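Pre-mRNA-splicing factor SAD1 (Saccharomyces cerevisiae, PDB 4MSX) promotes assembly of newly made U4 snRNA into the U4/U6 snRNP and is required for pre-mRNA splicing, although its deubiquitinase fold is catalytically inactive. Local coordinates at residues Asn90-Gln102 / His113-Leu125. Sequence-based numbering, arbitrary orientation.
With ZN (zinc ion), chain B.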
# COMPACT_ATOMS: atom_id res chain seq x y z
N ASN A 90 -26.69 -3.83 -6.46
CA ASN A 90 -27.17 -2.59 -7.10
C ASN A 90 -27.17 -1.37 -6.18
O ASN A 90 -28.22 -0.75 -5.91
CB ASN A 90 -28.57 -2.79 -7.67
CG ASN A 90 -28.62 -3.88 -8.70
OD1 ASN A 90 -27.76 -3.95 -9.57
ND2 ASN A 90 -29.61 -4.75 -8.59
N VAL A 91 -26.00 -1.02 -5.66
CA VAL A 91 -25.92 0.04 -4.68
C VAL A 91 -25.64 1.36 -5.41
O VAL A 91 -24.84 1.38 -6.37
CB VAL A 91 -24.82 -0.26 -3.62
CG1 VAL A 91 -24.73 0.83 -2.58
CG2 VAL A 91 -25.13 -1.57 -2.93
N TYR A 92 -26.28 2.44 -4.97
CA TYR A 92 -26.10 3.76 -5.58
C TYR A 92 -25.62 4.68 -4.48
O TYR A 92 -25.96 4.51 -3.31
CB TYR A 92 -27.44 4.32 -6.15
CG TYR A 92 -27.90 3.59 -7.38
CD1 TYR A 92 -28.35 2.28 -7.31
CD2 TYR A 92 -27.88 4.22 -8.63
CE1 TYR A 92 -28.75 1.60 -8.47
CE2 TYR A 92 -28.27 3.57 -9.77
CZ TYR A 92 -28.71 2.26 -9.69
OH TYR A 92 -29.09 1.60 -10.83
N CYS A 93 -24.86 5.70 -4.87
CA CYS A 93 -24.49 6.72 -3.93
C CYS A 93 -25.34 7.94 -4.25
O CYS A 93 -25.36 8.39 -5.39
CB CYS A 93 -23.01 7.08 -4.07
SG CYS A 93 -22.45 8.40 -2.97
N CYS A 94 -25.98 8.47 -3.22
CA CYS A 94 -26.66 9.74 -3.29
C CYS A 94 -25.63 10.85 -3.32
O CYS A 94 -24.77 10.94 -2.44
CB CYS A 94 -27.60 9.97 -2.09
SG CYS A 94 -28.32 11.68 -2.24
N LEU A 95 -25.69 11.71 -4.34
CA LEU A 95 -24.59 12.66 -4.56
C LEU A 95 -24.88 13.95 -3.86
O LEU A 95 -24.06 14.85 -3.88
CB LEU A 95 -24.30 12.90 -6.07
CG LEU A 95 -23.97 11.61 -6.83
CD1 LEU A 95 -23.70 11.88 -8.35
CD2 LEU A 95 -22.70 10.93 -6.23
N VAL A 96 -26.04 14.00 -3.16
CA VAL A 96 -26.29 15.13 -2.27
C VAL A 96 -25.80 14.90 -0.83
O VAL A 96 -25.13 15.78 -0.24
CB VAL A 96 -27.85 15.46 -2.22
CG1 VAL A 96 -28.09 16.63 -1.30
CG2 VAL A 96 -28.36 15.69 -3.66
N CYS A 97 -26.14 13.75 -0.24
CA CYS A 97 -25.77 13.51 1.16
C CYS A 97 -24.66 12.45 1.28
O CYS A 97 -24.07 12.29 2.34
CB CYS A 97 -27.01 13.08 2.02
SG CYS A 97 -27.65 11.47 1.62
N GLY A 98 -24.40 11.71 0.20
CA GLY A 98 -23.27 10.77 0.21
C GLY A 98 -23.57 9.41 0.81
O GLY A 98 -22.70 8.56 0.82
N HIS A 99 -24.80 9.16 1.30
CA HIS A 99 -25.13 7.83 1.76
C HIS A 99 -25.40 6.90 0.61
O HIS A 99 -25.71 7.33 -0.51
CB HIS A 99 -26.33 7.89 2.73
CG HIS A 99 -25.99 8.59 4.02
ND1 HIS A 99 -25.26 7.99 5.01
CD2 HIS A 99 -26.21 9.86 4.43
CE1 HIS A 99 -25.06 8.85 6.00
NE2 HIS A 99 -25.63 9.99 5.68
N TYR A 100 -25.28 5.60 0.87
CA TYR A 100 -25.48 4.62 -0.18
C TYR A 100 -26.87 3.97 -0.06
O TYR A 100 -27.28 3.61 1.07
CB TYR A 100 -24.49 3.49 -0.03
CG TYR A 100 -23.03 3.90 -0.21
CD1 TYR A 100 -22.66 5.17 -0.68
CD2 TYR A 100 -22.03 2.98 0.05
CE1 TYR A 100 -21.26 5.51 -0.88
CE2 TYR A 100 -20.66 3.30 -0.15
CZ TYR A 100 -20.29 4.56 -0.59
OH TYR A 100 -18.92 4.82 -0.74
N TYR A 101 -27.51 3.71 -1.19
CA TYR A 101 -28.85 3.11 -1.19
C TYR A 101 -28.98 2.13 -2.34
O TYR A 101 -28.58 2.43 -3.48
CB TYR A 101 -29.92 4.22 -1.37
CG TYR A 101 -29.89 5.22 -0.25
CD1 TYR A 101 -30.63 5.02 0.93
CD2 TYR A 101 -29.13 6.35 -0.36
CE1 TYR A 101 -30.56 5.93 1.98
CE2 TYR A 101 -29.09 7.29 0.68
CZ TYR A 101 -29.81 7.06 1.85
OH TYR A 101 -29.75 7.96 2.88
N GLN A 102 -29.58 0.97 -2.08
CA GLN A 102 -29.90 0.07 -3.18
C GLN A 102 -30.95 0.73 -4.11
O GLN A 102 -31.88 1.31 -3.59
CB GLN A 102 -30.52 -1.22 -2.60
CG GLN A 102 -30.90 -2.22 -3.69
CD GLN A 102 -31.22 -3.59 -3.11
OE1 GLN A 102 -30.40 -4.51 -3.17
NE2 GLN A 102 -32.40 -3.71 -2.51
N HIS A 113 -35.62 7.30 -1.05
CA HIS A 113 -34.78 8.37 -0.54
C HIS A 113 -34.97 9.61 -1.43
O HIS A 113 -34.95 10.73 -0.93
CB HIS A 113 -33.29 7.95 -0.69
CG HIS A 113 -32.31 8.96 -0.17
ND1 HIS A 113 -32.13 9.22 1.18
CD2 HIS A 113 -31.39 9.71 -0.82
CE1 HIS A 113 -31.19 10.13 1.33
NE2 HIS A 113 -30.71 10.44 0.13
N SER A 114 -35.08 9.39 -2.73
CA SER A 114 -35.01 10.54 -3.64
C SER A 114 -36.25 11.41 -3.42
O SER A 114 -36.16 12.62 -3.40
CB SER A 114 -34.89 10.11 -5.09
OG SER A 114 -36.07 9.61 -5.66
N ILE A 115 -37.40 10.77 -3.22
CA ILE A 115 -38.66 11.53 -2.99
C ILE A 115 -38.69 12.12 -1.59
O ILE A 115 -38.80 13.33 -1.43
CB ILE A 115 -39.87 10.66 -3.27
CG1 ILE A 115 -39.86 10.31 -4.76
CG2 ILE A 115 -41.19 11.44 -2.87
CD1 ILE A 115 -40.75 9.12 -5.20
N ASP A 116 -38.50 11.28 -0.58
CA ASP A 116 -38.60 11.73 0.80
C ASP A 116 -37.53 12.64 1.30
O ASP A 116 -37.80 13.44 2.17
CB ASP A 116 -38.69 10.52 1.74
CG ASP A 116 -40.02 9.78 1.55
OD1 ASP A 116 -40.87 10.33 0.85
OD2 ASP A 116 -40.22 8.68 2.07
N GLU A 117 -36.28 12.50 0.83
CA GLU A 117 -35.25 13.42 1.29
C GLU A 117 -35.05 14.54 0.25
O GLU A 117 -34.28 15.46 0.49
CB GLU A 117 -33.92 12.67 1.57
CG GLU A 117 -34.12 11.51 2.60
CD GLU A 117 -34.78 11.97 3.90
OE1 GLU A 117 -34.36 13.01 4.45
OE2 GLU A 117 -35.73 11.30 4.36
N ASN A 118 -35.73 14.44 -0.89
CA ASN A 118 -35.59 15.47 -1.94
C ASN A 118 -34.12 15.51 -2.41
O ASN A 118 -33.56 16.60 -2.49
CB ASN A 118 -35.92 16.85 -1.35
CG ASN A 118 -36.02 17.96 -2.43
OD1 ASN A 118 -36.30 17.70 -3.62
ND2 ASN A 118 -35.78 19.19 -2.00
N HIS A 119 -33.51 14.34 -2.70
CA HIS A 119 -32.09 14.25 -3.22
C HIS A 119 -32.22 13.49 -4.52
O HIS A 119 -32.75 12.39 -4.53
CB HIS A 119 -31.14 13.53 -2.18
CG HIS A 119 -30.92 14.32 -0.93
ND1 HIS A 119 -30.27 13.82 0.17
CD2 HIS A 119 -31.28 15.59 -0.60
CE1 HIS A 119 -30.21 14.74 1.12
NE2 HIS A 119 -30.83 15.81 0.68
N HIS A 120 -31.80 14.06 -5.65
CA HIS A 120 -32.21 13.50 -6.93
C HIS A 120 -31.10 13.02 -7.85
O HIS A 120 -31.42 12.42 -8.88
CB HIS A 120 -33.08 14.55 -7.68
CG HIS A 120 -34.29 14.91 -6.88
ND1 HIS A 120 -35.42 14.12 -6.86
CD2 HIS A 120 -34.51 15.91 -5.99
CE1 HIS A 120 -36.31 14.65 -6.02
NE2 HIS A 120 -35.79 15.74 -5.49
N VAL A 121 -29.83 13.23 -7.47
CA VAL A 121 -28.72 12.81 -8.39
C VAL A 121 -27.92 11.66 -7.72
O VAL A 121 -27.49 11.83 -6.58
CB VAL A 121 -27.75 14.01 -8.64
CG1 VAL A 121 -26.74 13.69 -9.80
CG2 VAL A 121 -28.57 15.27 -8.99
N PHE A 122 -27.81 10.52 -8.41
CA PHE A 122 -27.23 9.31 -7.88
C PHE A 122 -26.11 8.81 -8.83
O PHE A 122 -26.15 9.05 -10.05
CB PHE A 122 -28.29 8.22 -7.77
CG PHE A 122 -29.32 8.55 -6.71
CD1 PHE A 122 -30.32 9.51 -7.00
CD2 PHE A 122 -29.20 8.04 -5.41
CE1 PHE A 122 -31.24 9.88 -6.00
CE2 PHE A 122 -30.10 8.37 -4.42
CZ PHE A 122 -31.15 9.29 -4.70
N LEU A 123 -25.16 8.07 -8.25
CA LEU A 123 -24.16 7.37 -9.03
C LEU A 123 -24.34 5.89 -8.80
O LEU A 123 -24.33 5.42 -7.64
CB LEU A 123 -22.74 7.82 -8.57
CG LEU A 123 -21.62 7.05 -9.25
CD1 LEU A 123 -21.55 7.27 -10.83
CD2 LEU A 123 -20.33 7.49 -8.62
N ASN A 124 -24.45 5.11 -9.86
CA ASN A 124 -24.47 3.67 -9.66
C ASN A 124 -23.03 3.24 -9.36
O ASN A 124 -22.17 3.50 -10.20
CB ASN A 124 -24.94 2.94 -10.94
CG ASN A 124 -25.06 1.44 -10.75
OD1 ASN A 124 -24.12 0.78 -10.31
ND2 ASN A 124 -26.24 0.90 -11.05
N LEU A 125 -22.78 2.62 -8.21
CA LEU A 125 -21.38 2.36 -7.77
C LEU A 125 -20.71 1.21 -8.53
O LEU A 125 -19.50 1.00 -8.41
CB LEU A 125 -21.32 2.07 -6.27
CG LEU A 125 -21.63 3.33 -5.45
CD1 LEU A 125 -21.70 3.00 -3.98
CD2 LEU A 125 -20.61 4.50 -5.76
ZN ZN B . -29.26 11.85 -0.12
O HOH W 1 -26.08 -2.06 -10.59
O HOH W 2 -24.30 -0.95 -7.89
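Strands 91-94 and 121-124 pair antiparallel, their axes at 143°, and four backbone hydrogen bonds join them and the residues just after: Cys93 and Leu123 bond reciprocally, Leu125 N donates to Val91 O, and Leu95 N to Val121 O. At the Cys94 end a zinc ion ties the segments together, bound by Cys94 SG, Cys97 SG, His113 NE2 and His119 ND1 at 2.0-2.4 Å. Tyr101 stacks over one face of the His113 imidazole (centroids 4.0 Å apart, planes at 24°), while Val96 CG1 sits over the centre of the His119 ring. Phe122, opposite Cys94 in a non-hydrogen-bonded pair, has CG anti to its carbonyl carbon (chi1 -68°), bringing Phe122 CE2 within 3.8 Å of Cys94 CB. The Asn124 amide, steeply inclined to the Tyr92 ring, sets CG over the rim of one face; Asn124 OD1 accepts from Thr126 N and Ser127 N, and Tyr92 OH bonds to Arg104. A leucine in place of Tyr92 would probably deprive Asn124 of the ring it packs on and Arg104 of a hydroxyl partner. Leu125 CD1 makes a CH-pi contact over the Tyr100 ring centre. Tyr101, Val96 and the metal bonds probably restrict both imidazoles, consistent with a structural Cys2His2 site in a degenerate UBP-type zinc finger.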